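Local structure of succinylglutamate desuccinylase (Vibrio parahaemolyticus, 2BCO) at residues H174-V182 and F334-D342. The protein probably hydrolyses N-succinylglutamate to succinate and glutamate, the last step of arginine breakdown by the AST pathway, using one zinc ion per subunit. Residues are numbered along the deposited sequence; the frame is centred on the assembly and turned at random.
Sequences HPVRSKALV and FEEGELVYD
Arg177 meets the C-terminal hairpin through two direct hydrogen bonds. Its N donates to OE2 of Glu338 over 3.1 Å, on the syn side and 25° out of the carboxylate plane. Arg177 O accepts from Leu339 N at 3.0 Å. The Glu338 chain leaves with CG anti to its own N (chi1 172°) and bends at chi2, which lays the carboxylate against CB of Arg177, 3.5 Å from OE1. A CA-H...O contact joins Ser178 CA to Gly337 O at 3.4 Å.

Waters extend this polar seam. One lies 2.7 Å from both His174 O and Glu338 OE1 and probably links them. Another links Arg177 NH1 to Leu339 O, and a third bridges NH1 and Tyr341 OH; both lie in the guanidinium plane. A fourth joins Lys179 N to Gly337 O. NE and NH2 of Arg177 bond instead to Ser169 OG and Ser196 O.

The apolar part centres on Phe334. CD of Lys179 lies over one face of the Phe334 ring, 4.0 Å from its centroid, in a CH-pi contact. Leu339 CD1 covers the opposite face. Val182 CG2 reaches Phe334 CZ at 3.6 Å.

Glu335 to Glu338 form a type I' turn between strands 322-335 and 338-341. Ser178 N-caps helix 179-188: its OG accepts from Leu181 N and also bonds Gln214.

The contact joins the start of helix 179-188, in the catalytic domain, to the C-terminal hairpin, away from the zinc site. The Glu338 carboxylate is held by the backbone N-H of Arg177, probably with help from a water at OE1, while the nearby guanidinium, not in direct contact, would probably favour its negative charge.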
ATOM      1  N   HIS A 174     -10.727 -11.259  -9.707  1.00 18.08           N
ATOM      2  CA  HIS A 174      -9.465 -11.901 -10.055  1.00 17.04           C
ATOM      3  C   HIS A 174      -8.818 -12.496  -8.797  1.00 17.48           C
ATOM      4  O   HIS A 174      -8.984 -11.968  -7.692  1.00 16.12           O
ATOM      5  CB  HIS A 174      -8.494 -10.887 -10.665  1.00 23.52           C
ATOM      6  CG  HIS A 174      -8.973 -10.273 -11.944  1.00 25.20           C
ATOM      7  ND1 HIS A 174      -9.142 -11.000 -13.104  1.00 24.34           N
ATOM      8  CD2 HIS A 174      -9.316  -8.999 -12.242  1.00 26.69           C
ATOM      9  CE1 HIS A 174      -9.573 -10.199 -14.059  1.00 26.58           C
ATOM     10  NE2 HIS A 174      -9.688  -8.978 -13.566  1.00 27.04           N
ATOM     11  N   PRO A 175      -8.101 -13.620  -8.947  1.00 19.97           N
ATOM     12  CA  PRO A 175      -7.433 -14.260  -7.805  1.00 21.80           C
ATOM     13  C   PRO A 175      -6.138 -13.497  -7.501  1.00 20.43           C
ATOM     14  O   PRO A 175      -5.109 -13.745  -8.118  1.00 22.16           O
ATOM     15  CB  PRO A 175      -7.173 -15.681  -8.310  1.00 24.43           C
ATOM     16  CG  PRO A 175      -6.931 -15.466  -9.789  1.00 26.13           C
ATOM     17  CD  PRO A 175      -8.030 -14.471 -10.152  1.00 23.95           C
ATOM     18  N   VAL A 176      -6.196 -12.565  -6.558  1.00 15.99           N
ATOM     19  CA  VAL A 176      -5.026 -11.755  -6.231  1.00 12.69           C
ATOM     20  C   VAL A 176      -4.566 -11.967  -4.791  1.00 11.96           C
ATOM     21  O   VAL A 176      -3.761 -11.204  -4.265  1.00 13.68           O
ATOM     22  CB  VAL A 176      -5.334 -10.249  -6.447  1.00  9.13           C
ATOM     23  CG1 VAL A 176      -5.794 -10.019  -7.880  1.00  5.84           C
ATOM     24  CG2 VAL A 176      -6.422  -9.782  -5.470  1.00  4.06           C
ATOM     25  N   ARG A 177      -5.087 -13.006  -4.155  1.00 12.82           N
ATOM     26  CA  ARG A 177      -4.728 -13.308  -2.780  1.00 12.41           C
ATOM     27  C   ARG A 177      -4.038 -14.661  -2.758  1.00 14.22           C
ATOM     28  O   ARG A 177      -4.538 -15.614  -2.173  1.00 16.59           O
ATOM     29  CB  ARG A 177      -5.984 -13.319  -1.923  1.00 12.91           C
ATOM     30  CG  ARG A 177      -6.671 -11.947  -1.870  1.00 14.84           C
ATOM     31  CD  ARG A 177      -7.983 -11.993  -1.121  1.00 10.71           C
ATOM     32  NE  ARG A 177      -8.532 -10.658  -0.916  1.00 12.38           N
ATOM     33  CZ  ARG A 177      -9.792 -10.419  -0.568  1.00 11.19           C
ATOM     34  NH1 ARG A 177     -10.635 -11.427  -0.385  1.00 11.84           N
ATOM     35  NH2 ARG A 177     -10.211  -9.176  -0.409  1.00 11.38           N
ATOM     36  N   SER A 178      -2.868 -14.710  -3.386  1.00 10.97           N
ATOM     37  CA  SER A 178      -2.081 -15.929  -3.526  1.00 12.73           C
ATOM     38  C   SER A 178      -1.278 -16.434  -2.328  1.00 14.26           C
ATOM     39  O   SER A 178      -1.157 -15.778  -1.286  1.00 14.32           O
ATOM     40  CB  SER A 178      -1.113 -15.767  -4.696  1.00 14.60           C
ATOM     41  OG  SER A 178      -0.114 -14.814  -4.362  1.00 16.28           O
ATOM     42  N   LYS A 179      -0.714 -17.619  -2.527  1.00 14.60           N
ATOM     43  CA  LYS A 179       0.111 -18.282  -1.536  1.00 14.24           C
ATOM     44  C   LYS A 179       1.395 -17.467  -1.354  1.00 11.35           C
ATOM     45  O   LYS A 179       1.852 -17.252  -0.240  1.00  9.94           O
ATOM     46  CB  LYS A 179       0.456 -19.696  -2.020  1.00 20.60           C
ATOM     47  CG  LYS A 179       1.278 -20.514  -1.037  1.00 26.20           C
ATOM     48  CD  LYS A 179       0.411 -20.993   0.111  1.00 30.81           C
ATOM     49  CE  LYS A 179       1.194 -21.849   1.078  1.00 34.17           C
ATOM     50  NZ  LYS A 179       0.317 -22.351   2.166  1.00 35.22           N
ATOM     51  N   ALA A 180       1.976 -17.015  -2.460  1.00  9.53           N
ATOM     52  CA  ALA A 180       3.208 -16.234  -2.391  1.00  9.57           C
ATOM     53  C   ALA A 180       2.990 -14.909  -1.669  1.00  9.90           C
ATOM     54  O   ALA A 180       3.811 -14.510  -0.842  1.00 10.90           O
ATOM     55  CB  ALA A 180       3.747 -15.988  -3.785  1.00 10.88           C
ATOM     56  N   LEU A 181       1.884 -14.228  -1.973  1.00 11.63           N
ATOM     57  CA  LEU A 181       1.589 -12.953  -1.323  1.00 10.99           C
ATOM     58  C   LEU A 181       1.455 -13.112   0.185  1.00 10.99           C
ATOM     59  O   LEU A 181       1.999 -12.310   0.939  1.00 14.20           O
ATOM     60  CB  LEU A 181       0.301 -12.337  -1.869  1.00  8.08           C
ATOM     61  CG  LEU A 181      -0.029 -10.977  -1.236  1.00  7.41           C
ATOM     62  CD1 LEU A 181       0.985  -9.929  -1.723  1.00  6.72           C
ATOM     63  CD2 LEU A 181      -1.429 -10.554  -1.588  1.00  4.21           C
ATOM     64  N   VAL A 182       0.722 -14.137   0.615  1.00  8.03           N
ATOM     65  CA  VAL A 182       0.515 -14.412   2.036  1.00  7.08           C
ATOM     66  C   VAL A 182       1.832 -14.795   2.700  1.00  9.29           C
ATOM     67  O   VAL A 182       2.121 -14.352   3.807  1.00 12.52           O
ATOM     68  CB  VAL A 182      -0.522 -15.543   2.247  1.00 13.51           C
ATOM     69  CG1 VAL A 182      -0.529 -15.995   3.706  1.00 14.11           C
ATOM     70  CG2 VAL A 182      -1.904 -15.039   1.864  1.00 10.97           C
ATOM     71  N   PHE A 334      -6.810 -21.877   2.038  1.00 13.70           N
ATOM     72  CA  PHE A 334      -6.446 -21.667   0.645  1.00 14.47           C
ATOM     73  C   PHE A 334      -7.255 -22.600  -0.249  1.00 18.34           C
ATOM     74  O   PHE A 334      -7.171 -23.827  -0.131  1.00 19.56           O
ATOM     75  CB  PHE A 334      -4.953 -21.926   0.423  1.00 14.05           C
ATOM     76  CG  PHE A 334      -4.094 -20.699   0.561  1.00 15.98           C
ATOM     77  CD1 PHE A 334      -4.135 -19.695  -0.407  1.00 14.95           C
ATOM     78  CD2 PHE A 334      -3.270 -20.527   1.670  1.00 13.05           C
ATOM     79  CE1 PHE A 334      -3.357 -18.539  -0.274  1.00 17.09           C
ATOM     80  CE2 PHE A 334      -2.491 -19.382   1.815  1.00 14.17           C
ATOM     81  CZ  PHE A 334      -2.534 -18.381   0.845  1.00 15.35           C
ATOM     82  N   GLU A 335      -8.056 -22.016  -1.129  1.00 19.63           N
ATOM     83  CA  GLU A 335      -8.847 -22.794  -2.060  1.00 21.07           C
ATOM     84  C   GLU A 335      -8.346 -22.460  -3.455  1.00 21.41           C
ATOM     85  O   GLU A 335      -8.493 -21.334  -3.929  1.00 20.16           O
ATOM     86  CB  GLU A 335     -10.332 -22.461  -1.933  1.00 29.28           C
ATOM     87  CG  GLU A 335     -11.217 -23.372  -2.786  1.00 36.13           C
ATOM     88  CD  GLU A 335     -12.701 -23.176  -2.533  1.00 38.87           C
ATOM     89  OE1 GLU A 335     -13.512 -23.888  -3.163  1.00 42.61           O
ATOM     90  OE2 GLU A 335     -13.060 -22.308  -1.710  1.00 41.10           O
ATOM     91  N   GLU A 336      -7.728 -23.447  -4.099  1.00 28.62           N
ATOM     92  CA  GLU A 336      -7.187 -23.277  -5.448  1.00 28.83           C
ATOM     93  C   GLU A 336      -6.160 -22.146  -5.514  1.00 26.39           C
ATOM     94  O   GLU A 336      -6.092 -21.416  -6.502  1.00 27.13           O
ATOM     95  CB  GLU A 336      -8.323 -23.007  -6.442  1.00 37.44           C
ATOM     96  CG  GLU A 336      -9.310 -24.155  -6.589  1.00 43.46           C
ATOM     97  CD  GLU A 336      -8.764 -25.295  -7.434  1.00 49.20           C
ATOM     98  OE1 GLU A 336      -7.735 -25.895  -7.046  1.00 50.75           O
ATOM     99  OE2 GLU A 336      -9.368 -25.587  -8.492  1.00 49.92           O
ATOM    100  N   GLY A 337      -5.361 -22.011  -4.461  1.00 20.95           N
ATOM    101  CA  GLY A 337      -4.339 -20.980  -4.428  1.00 18.96           C
ATOM    102  C   GLY A 337      -4.836 -19.594  -4.049  1.00 16.77           C
ATOM    103  O   GLY A 337      -4.088 -18.620  -4.135  1.00 19.03           O
ATOM    104  N   GLU A 338      -6.094 -19.506  -3.628  1.00 15.99           N
ATOM    105  CA  GLU A 338      -6.704 -18.241  -3.237  1.00 15.10           C
ATOM    106  C   GLU A 338      -7.086 -18.279  -1.754  1.00 15.07           C
ATOM    107  O   GLU A 338      -7.681 -19.254  -1.281  1.00 12.63           O
ATOM    108  CB  GLU A 338      -7.956 -17.991  -4.092  1.00 13.23           C
ATOM    109  CG  GLU A 338      -8.806 -16.791  -3.673  1.00 14.20           C
ATOM    110  CD  GLU A 338      -8.163 -15.442  -4.017  1.00 17.11           C
ATOM    111  OE1 GLU A 338      -8.768 -14.407  -3.690  1.00 15.50           O
ATOM    112  OE2 GLU A 338      -7.063 -15.412  -4.612  1.00 15.54           O
ATOM    113  N   LEU A 339      -6.748 -17.225  -1.018  1.00 11.85           N
ATOM    114  CA  LEU A 339      -7.087 -17.194   0.398  1.00 12.28           C
ATOM    115  C   LEU A 339      -8.533 -16.740   0.547  1.00 13.55           C
ATOM    116  O   LEU A 339      -8.865 -15.594   0.231  1.00 13.25           O
ATOM    117  CB  LEU A 339      -6.159 -16.247   1.180  1.00 10.17           C
ATOM    118  CG  LEU A 339      -6.356 -16.382   2.700  1.00 10.65           C
ATOM    119  CD1 LEU A 339      -5.633 -17.645   3.193  1.00  8.17           C
ATOM    120  CD2 LEU A 339      -5.837 -15.146   3.435  1.00  8.00           C
ATOM    121  N   VAL A 340      -9.390 -17.643   1.018  1.00 12.67           N
ATOM    122  CA  VAL A 340     -10.804 -17.334   1.207  1.00 15.32           C
ATOM    123  C   VAL A 340     -11.191 -17.586   2.657  1.00 17.18           C
ATOM    124  O   VAL A 340     -10.436 -18.201   3.406  1.00 16.20           O
ATOM    125  CB  VAL A 340     -11.718 -18.210   0.294  1.00 17.33           C
ATOM    126  CG1 VAL A 340     -11.306 -18.052  -1.168  1.00 15.07           C
ATOM    127  CG2 VAL A 340     -11.652 -19.681   0.725  1.00 14.21           C
ATOM    128  N   TYR A 341     -12.355 -17.101   3.063  1.00 13.40           N
ATOM    129  CA  TYR A 341     -12.800 -17.325   4.434  1.00 20.03           C
ATOM    130  C   TYR A 341     -14.168 -18.000   4.546  1.00 25.11           C
ATOM    131  O   TYR A 341     -14.981 -17.965   3.616  1.00 23.72           O
ATOM    132  CB  TYR A 341     -12.799 -16.022   5.233  1.00 24.55           C
ATOM    133  CG  TYR A 341     -13.363 -14.817   4.520  1.00 23.22           C
ATOM    134  CD1 TYR A 341     -12.556 -14.019   3.714  1.00 23.38           C
ATOM    135  CD2 TYR A 341     -14.688 -14.435   4.703  1.00 23.84           C
ATOM    136  CE1 TYR A 341     -13.059 -12.851   3.113  1.00 21.20           C
ATOM    137  CE2 TYR A 341     -15.200 -13.276   4.109  1.00 21.36           C
ATOM    138  CZ  TYR A 341     -14.381 -12.491   3.320  1.00 21.26           C
ATOM    139  OH  TYR A 341     -14.885 -11.344   2.758  1.00 21.38           O
ATOM    140  N   ASP A 342     -14.403 -18.602   5.711  1.00 80.65           N
ATOM    141  CA  ASP A 342     -15.631 -19.335   6.025  1.00 86.38           C
ATOM    142  C   ASP A 342     -15.646 -20.699   5.339  1.00 87.48           C
ATOM    143  O   ASP A 342     -15.341 -21.693   6.030  1.00 88.26           O
ATOM    144  CB  ASP A 342     -16.871 -18.535   5.609  1.00 76.57           C
ATOM    145  CG  ASP A 342     -17.162 -17.390   6.549  1.00 79.83           C
ATOM    146  OD1 ASP A 342     -18.205 -16.723   6.371  1.00 82.11           O
ATOM    147  OD2 ASP A 342     -16.344 -17.160   7.465  1.00 82.91           O
TER
HETATM  148  O   HOH W   1      -8.895 -12.014  -4.980  1.00 14.06           O
HETATM  149  O   HOH W   2     -10.887 -14.164  -0.694  1.00 18.25           O
HETATM  150  O   HOH W   3     -13.406 -10.542   0.331  1.00 22.51           O
HETATM  151  O   HOH W   4      -1.707 -19.201  -4.984  1.00 19.32           O